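Long-range contact in neck appendage protein (Bacillus phage GA-1, PDB 3GUD), which probably uses this C-terminal part as an intramolecular chaperone that helps the phage neck appendage fold into its triple beta-helix: residues 71-77 with 92-98. Numbering follows the deposited sequence.
Sequences YDEWEAT and REAGNIY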
loop_
_atom_site.group_PDB
_atom_site.type_symbol
_atom_site.label_atom_id
_atom_site.label_comp_id
_atom_site.label_asym_id
_atom_site.label_seq_id
_atom_site.Cartn_x
_atom_site.Cartn_y
_atom_site.Cartn_z
ATOM N N TYR A 71 -10.653 -14.278 -6.519
ATOM C CA TYR A 71 -10.808 -15.730 -6.416
ATOM C C TYR A 71 -9.994 -16.380 -7.511
ATOM O O TYR A 71 -9.895 -15.870 -8.612
ATOM C CB TYR A 71 -12.270 -16.178 -6.503
ATOM C CG TYR A 71 -12.440 -17.690 -6.478
ATOM C CD1 TYR A 71 -12.512 -18.389 -5.273
ATOM C CD2 TYR A 71 -12.538 -18.412 -7.662
ATOM C CE1 TYR A 71 -12.682 -19.767 -5.251
ATOM C CE2 TYR A 71 -12.711 -19.781 -7.656
ATOM C CZ TYR A 71 -12.780 -20.454 -6.457
ATOM O OH TYR A 71 -12.949 -21.815 -6.492
ATOM N N ASP A 72 -9.405 -17.503 -7.155
ATOM C CA ASP A 72 -8.487 -18.175 -8.045
ATOM C C ASP A 72 -8.637 -19.667 -7.871
ATOM O O ASP A 72 -8.828 -20.203 -6.768
ATOM C CB ASP A 72 -7.020 -17.735 -7.841
ATOM C CG ASP A 72 -6.072 -18.311 -8.909
ATOM O OD1 ASP A 72 -6.573 -18.801 -9.943
ATOM O OD2 ASP A 72 -4.845 -18.246 -8.689
ATOM N N GLU A 73 -8.630 -20.347 -9.015
ATOM C CA GLU A 73 -8.879 -21.784 -9.041
ATOM C C GLU A 73 -8.015 -22.492 -10.078
ATOM O O GLU A 73 -7.640 -21.895 -11.100
ATOM C CB GLU A 73 -10.354 -22.044 -9.307
ATOM C CG GLU A 73 -10.626 -23.234 -10.216
ATOM C CD GLU A 73 -10.920 -22.841 -11.660
ATOM O OE1 GLU A 73 -11.247 -21.657 -11.917
ATOM O OE2 GLU A 73 -10.835 -23.738 -12.527
ATOM N N TRP A 74 -7.696 -23.762 -9.838
ATOM C CA TRP A 74 -6.716 -24.428 -10.706
ATOM C C TRP A 74 -6.893 -25.926 -10.994
ATOM O O TRP A 74 -7.600 -26.646 -10.283
ATOM C CB TRP A 74 -5.276 -24.149 -10.246
ATOM C CG TRP A 74 -4.954 -24.541 -8.847
ATOM C CD1 TRP A 74 -4.570 -25.774 -8.396
ATOM C CD2 TRP A 74 -4.945 -23.672 -7.709
ATOM N NE1 TRP A 74 -4.336 -25.721 -7.039
ATOM C CE2 TRP A 74 -4.563 -24.441 -6.595
ATOM C CE3 TRP A 74 -5.232 -22.312 -7.526
ATOM C CZ2 TRP A 74 -4.462 -23.886 -5.306
ATOM C CZ3 TRP A 74 -5.135 -21.764 -6.253
ATOM C CH2 TRP A 74 -4.752 -22.547 -5.163
ATOM N N GLU A 75 -6.247 -26.370 -12.073
ATOM C CA GLU A 75 -6.258 -27.768 -12.469
ATOM C C GLU A 75 -5.223 -28.589 -11.703
ATOM O O GLU A 75 -4.204 -28.061 -11.265
ATOM C CB GLU A 75 -6.013 -27.891 -13.970
ATOM C CG GLU A 75 -7.264 -27.682 -14.797
ATOM C CD GLU A 75 -8.457 -28.418 -14.218
ATOM O OE1 GLU A 75 -9.595 -28.139 -14.653
ATOM O OE2 GLU A 75 -8.254 -29.269 -13.327
ATOM N N ALA A 76 -5.500 -29.885 -11.549
ATOM C CA ALA A 76 -4.599 -30.822 -10.875
ATOM C C ALA A 76 -3.508 -31.304 -11.826
ATOM O O ALA A 76 -3.781 -32.086 -12.740
ATOM C CB ALA A 76 -5.380 -32.007 -10.322
ATOM N N THR A 77 -2.276 -30.848 -11.596
ATOM C CA THR A 77 -1.160 -31.109 -12.509
ATOM C C THR A 77 -0.408 -32.405 -12.174
ATOM O O THR A 77 -0.180 -32.720 -11.005
ATOM C CB THR A 77 -0.176 -29.916 -12.545
ATOM O OG1 THR A 77 0.372 -29.702 -11.239
ATOM C CG2 THR A 77 -0.885 -28.641 -12.996
ATOM N N ARG A 92 0.838 -30.382 -8.677
ATOM C CA ARG A 92 -0.301 -29.795 -7.958
ATOM C C ARG A 92 -1.552 -30.661 -7.782
ATOM O O ARG A 92 -2.022 -31.322 -8.712
ATOM C CB ARG A 92 -0.712 -28.464 -8.609
ATOM C CG ARG A 92 -0.071 -27.223 -7.988
ATOM C CD ARG A 92 -0.416 -25.941 -8.759
ATOM N NE ARG A 92 0.628 -25.482 -9.689
ATOM C CZ ARG A 92 1.916 -25.843 -9.665
ATOM N NH1 ARG A 92 2.375 -26.689 -8.746
ATOM N NH2 ARG A 92 2.759 -25.349 -10.569
ATOM N N GLU A 93 -2.083 -30.633 -6.565
ATOM C CA GLU A 93 -3.433 -31.092 -6.302
ATOM C C GLU A 93 -4.326 -29.885 -6.522
ATOM O O GLU A 93 -3.980 -28.764 -6.119
ATOM C CB GLU A 93 -3.581 -31.603 -4.864
ATOM C CG GLU A 93 -4.985 -32.103 -4.523
ATOM C CD GLU A 93 -5.068 -32.743 -3.145
ATOM O OE1 GLU A 93 -6.183 -33.116 -2.721
ATOM O OE2 GLU A 93 -4.016 -32.873 -2.488
ATOM N N ALA A 94 -5.459 -30.118 -7.177
ATOM C CA ALA A 94 -6.428 -29.062 -7.446
ATOM C C ALA A 94 -6.862 -28.376 -6.156
ATOM O O ALA A 94 -7.145 -29.038 -5.152
ATOM C CB ALA A 94 -7.636 -29.625 -8.182
ATOM N N GLY A 95 -6.909 -27.046 -6.194
ATOM C CA GLY A 95 -7.361 -26.255 -5.066
ATOM C C GLY A 95 -7.917 -24.936 -5.547
ATOM O O GLY A 95 -8.068 -24.717 -6.746
ATOM N N ASN A 96 -8.244 -24.061 -4.607
ATOM C CA ASN A 96 -8.613 -22.694 -4.933
ATOM C C ASN A 96 -8.122 -21.813 -3.810
ATOM O O ASN A 96 -7.565 -22.305 -2.823
ATOM C CB ASN A 96 -10.130 -22.535 -5.121
ATOM C CG ASN A 96 -10.930 -23.089 -3.955
ATOM O OD1 ASN A 96 -11.215 -22.382 -2.991
ATOM N ND2 ASN A 96 -11.287 -24.365 -4.036
ATOM N N ILE A 97 -8.332 -20.513 -3.941
ATOM C CA ILE A 97 -7.800 -19.595 -2.962
ATOM C C ILE A 97 -8.452 -18.241 -3.155
ATOM O O ILE A 97 -8.608 -17.780 -4.280
ATOM C CB ILE A 97 -6.256 -19.496 -3.105
ATOM C CG1 ILE A 97 -5.630 -18.759 -1.922
ATOM C CG2 ILE A 97 -5.875 -18.847 -4.416
ATOM C CD1 ILE A 97 -4.212 -18.294 -2.190
ATOM N N TYR A 98 -8.863 -17.630 -2.051
ATOM C CA TYR A 98 -9.312 -16.248 -2.055
ATOM C C TYR A 98 -8.191 -15.382 -1.513
ATOM O O TYR A 98 -7.540 -15.738 -0.533
ATOM C CB TYR A 98 -10.540 -16.077 -1.174
ATOM C CG TYR A 98 -11.804 -16.676 -1.743
ATOM C CD1 TYR A 98 -12.064 -18.040 -1.630
ATOM C CD2 TYR A 98 -12.751 -15.873 -2.380
ATOM C CE1 TYR A 98 -13.232 -18.596 -2.142
ATOM C CE2 TYR A 98 -13.925 -16.415 -2.899
ATOM C CZ TYR A 98 -14.164 -17.780 -2.774
ATOM O OH TYR A 98 -15.325 -18.330 -3.280
#
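D72 and I97 exchange both of their backbone hydrogen bonds, the signature of a hydrogen-bonded pair in an antiparallel beta hairpin, here the two-stranded arm that projects from the helical part of this chaperone domain. I97 N reaches D72 O at 2.9 Å and D72 N reaches I97 O at 3.0 Å, while Y71 with Y98 and E73 with N96 form the non-hydrogen-bonded pairs on either side. Beyond the regular strands the pairing persists irregularly: W74 N bonds to G95 O, and R92 N is held by the hydroxyl T77 OG1 at 2.7 Å, with two weak bonds between the T77 and R92 backbones.

Aromatic side chains clasp the two strands of the arm on opposite faces. The edge of the Y71 ring meets the face of Y98 in a T-shaped pair, planes at 61°, though the rings are modelled too close for their exact spacing to be trusted. Both also touch F64; Y98 O accepts a hydrogen bond from R4 of a second subunit. On the D72 and I97 face, W74 folds back across the chain just before strand 96-98, its CG set between backbone N and carbonyl carbon (chi1 57°), which lays the indole over G95. G95 O sits 3.4 Å above the ring centre. At the indole's rim, I97 CG2 packs against W74 CZ3, and W74 NE1 donates nearly in its ring plane to E93 O at 3.2 Å.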